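Local coordinates for protein enoyl-CoA hydratase (Thermus thermophilus, PDB 1WZ8) that probably catalyses the reversible addition of water to the double bond of enoyl-CoA thioesters, as a hexameric member of the crotonase family, at residues A[216-219]-A[220-224]. Residues are numbered along the deposited sequence; the frame is centred on the assembly and turned at random.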
ATOM      1  N   HIS A 216      10.164  19.731   4.733  1.00  9.93           N
ATOM      2  CA  HIS A 216       9.803  18.475   5.377  1.00 11.01           C
ATOM      3  C   HIS A 216       8.303  18.201   5.419  1.00 10.82           C
ATOM      4  O   HIS A 216       7.876  17.056   5.254  1.00  9.28           O
ATOM      5  CB  HIS A 216      10.402  18.430   6.782  1.00 12.88           C
ATOM      6  CG  HIS A 216      11.897  18.353   6.780  1.00 15.77           C
ATOM      7  ND1 HIS A 216      12.648  18.340   7.934  1.00 17.99           N
ATOM      8  CD2 HIS A 216      12.778  18.260   5.756  1.00 17.24           C
ATOM      9  CE1 HIS A 216      13.927  18.240   7.622  1.00 17.61           C
ATOM     10  NE2 HIS A 216      14.035  18.190   6.308  1.00 18.96           N
ATOM     11  N   THR A 217       7.500  19.242   5.630  1.00  9.50           N
ATOM     12  CA  THR A 217       6.054  19.066   5.677  1.00  8.01           C
ATOM     13  C   THR A 217       5.533  18.717   4.284  1.00  8.64           C
ATOM     14  O   THR A 217       4.697  17.821   4.130  1.00  7.93           O
ATOM     15  CB  THR A 217       5.345  20.343   6.195  1.00  8.44           C
ATOM     16  OG1 THR A 217       5.833  20.659   7.505  1.00  9.82           O
ATOM     17  CG2 THR A 217       3.844  20.125   6.278  1.00  9.13           C
ATOM     18  N   LYS A 218       6.018  19.434   3.272  1.00  7.36           N
ATOM     19  CA  LYS A 218       5.604  19.170   1.901  1.00  8.06           C
ATOM     20  C   LYS A 218       6.002  17.753   1.524  1.00  9.75           C
ATOM     21  O   LYS A 218       5.201  16.996   0.982  1.00 10.75           O
ATOM     22  CB  LYS A 218       6.259  20.152   0.919  1.00  6.66           C
ATOM     23  CG  LYS A 218       6.167  19.698  -0.539  1.00  6.67           C
ATOM     24  CD  LYS A 218       6.692  20.740  -1.512  1.00  8.67           C
ATOM     25  CE  LYS A 218       6.653  20.204  -2.940  1.00  8.41           C
ATOM     26  NZ  LYS A 218       6.941  21.249  -3.949  1.00 10.98           N
ATOM     27  N   HIS A 219       7.245  17.402   1.823  1.00  9.19           N
ATOM     28  CA  HIS A 219       7.760  16.079   1.497  1.00  9.26           C
ATOM     29  C   HIS A 219       6.933  14.965   2.124  1.00  8.24           C
ATOM     30  O   HIS A 219       6.565  14.007   1.452  1.00  6.72           O
ATOM     31  CB  HIS A 219       9.213  15.948   1.956  1.00  8.87           C
ATOM     32  CG  HIS A 219       9.829  14.627   1.617  1.00  9.92           C
ATOM     33  ND1 HIS A 219      10.164  14.273   0.329  1.00 11.81           N
ATOM     34  CD2 HIS A 219      10.144  13.566   2.394  1.00 10.97           C
ATOM     35  CE1 HIS A 219      10.661  13.049   0.327  1.00 11.38           C
ATOM     36  NE2 HIS A 219      10.659  12.598   1.567  1.00 12.21           N
ATOM     37  N   ALA A 220       6.652  15.093   3.417  1.00  8.19           N
ATOM     38  CA  ALA A 220       5.880  14.084   4.127  1.00  8.44           C
ATOM     39  C   ALA A 220       4.462  13.964   3.575  1.00  8.87           C
ATOM     40  O   ALA A 220       3.956  12.858   3.395  1.00  9.06           O
ATOM     41  CB  ALA A 220       5.844  14.406   5.617  1.00  9.24           C
ATOM     42  N   LEU A 221       3.811  15.096   3.314  1.00  7.91           N
ATOM     43  CA  LEU A 221       2.460  15.051   2.763  1.00  7.33           C
ATOM     44  C   LEU A 221       2.458  14.411   1.379  1.00  8.32           C
ATOM     45  O   LEU A 221       1.568  13.620   1.057  1.00  6.99           O
ATOM     46  CB  LEU A 221       1.862  16.461   2.662  1.00  7.44           C
ATOM     47  CG  LEU A 221       1.382  17.166   3.935  1.00  9.33           C
ATOM     48  CD1 LEU A 221       1.038  18.610   3.597  1.00  9.86           C
ATOM     49  CD2 LEU A 221       0.161  16.458   4.512  1.00  9.36           C
ATOM     50  N   ASN A 222       3.457  14.740   0.562  1.00  8.53           N
ATOM     51  CA  ASN A 222       3.506  14.201  -0.791  1.00  8.22           C
ATOM     52  C   ASN A 222       3.682  12.691  -0.882  1.00  8.36           C
ATOM     53  O   ASN A 222       3.473  12.105  -1.941  1.00  6.32           O
ATOM     54  CB  ASN A 222       4.558  14.940  -1.626  1.00  9.58           C
ATOM     55  CG  ASN A 222       4.042  16.267  -2.147  1.00 12.36           C
ATOM     56  OD1 ASN A 222       2.847  16.550  -2.063  1.00 11.92           O
ATOM     57  ND2 ASN A 222       4.932  17.082  -2.700  1.00 16.85           N
ATOM     58  N   HIS A 223       4.054  12.051   0.223  1.00  8.86           N
ATOM     59  CA  HIS A 223       4.181  10.601   0.211  1.00  8.45           C
ATOM     60  C   HIS A 223       2.792   9.992  -0.003  1.00  9.49           C
ATOM     61  O   HIS A 223       2.671   8.818  -0.362  1.00  8.56           O
ATOM     62  CB  HIS A 223       4.783  10.078   1.522  1.00 10.95           C
ATOM     63  CG  HIS A 223       6.277   9.979   1.502  1.00 12.43           C
ATOM     64  ND1 HIS A 223       6.967   9.338   0.495  1.00 16.22           N
ATOM     65  CD2 HIS A 223       7.211  10.413   2.381  1.00 15.92           C
ATOM     66  CE1 HIS A 223       8.262   9.380   0.755  1.00 15.34           C
ATOM     67  NE2 HIS A 223       8.437  10.026   1.893  1.00 12.48           N
ATOM     68  N   TRP A 224       1.741  10.774   0.237  1.00  6.15           N
ATOM     69  CA  TRP A 224       0.398  10.259   0.005  1.00  9.15           C
ATOM     70  C   TRP A 224       0.238  10.041  -1.492  1.00  9.61           C
ATOM     71  O   TRP A 224      -0.332   9.045  -1.927  1.00 11.87           O
ATOM     72  CB  TRP A 224      -0.677  11.226   0.503  1.00  9.47           C
ATOM     73  CG  TRP A 224      -0.937  11.117   1.972  1.00  9.78           C
ATOM     74  CD1 TRP A 224      -0.194  11.660   2.982  1.00  9.65           C
ATOM     75  CD2 TRP A 224      -1.999  10.391   2.601  1.00 10.34           C
ATOM     76  NE1 TRP A 224      -0.727  11.318   4.198  1.00  9.35           N
ATOM     77  CE2 TRP A 224      -1.835  10.538   3.997  1.00 11.36           C
ATOM     78  CE3 TRP A 224      -3.073   9.628   2.123  1.00 12.01           C
ATOM     79  CZ2 TRP A 224      -2.706   9.952   4.921  1.00 11.46           C
ATOM     80  CZ3 TRP A 224      -3.945   9.043   3.045  1.00 13.61           C
ATOM     81  CH2 TRP A 224      -3.752   9.210   4.429  1.00 11.07           C
TER
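His219 and His223, one turn apart on the same helix, bring their imidazoles to an oblique meeting, NE2 of His219 3.4 Å from NE2 of His223. The ring centroids are 4.8 Å apart and the planes at 71°, and both NE2 atoms hydrogen-bond to one carboxylate oxygen, OE1 of Glu233 of a third subunit. With CG of His219 anti to the backbone N (chi1 -178°), its ring swings over to the side of the His223 imidazole. Cutting His219 back to an alanine is likely to leave that carboxylate with one imidazole fewer and a gap beside Trp91 of the third subunit, whose ring meets this histidine edge-to-face.

On another side of the turn, the extended chain of Lys218 passes the amide of Asn222, so that CG and CE of Lys218 each lie 3.6 Å from ND2 of Asn222. The three side-chain pairs, these two and Thr217 with Leu221, are i to i+4 neighbours on helix 211-226 of the crotonase fold, buried where subunits of the hexamer assemble. Thr217 and Leu221 run side by side, CG2 of Thr217 4.2 Å from CD1 of Leu221. The polar ends of Lys218 and Asn222 go separate ways: Lys218 NZ forms a salt bridge with Asp127 and a hydrogen bond to Pro100 O, while the Asn222 amide spans a subunit boundary, ND2 hydrogen-bonded to Leu101 O and OD1 to NZ of Lys166 of a second subunit.

Beneath the side chains, regular α-helical hydrogen bonds set the spacing: Ala220 N to His216 O at 3.0 Å, Leu221 N to Thr217 O, and Asn222 N to Lys218 O at 2.9 Å. The next, His223 N to His219 O, is weak at 3.4 Å, with an N-H...O angle of 123°.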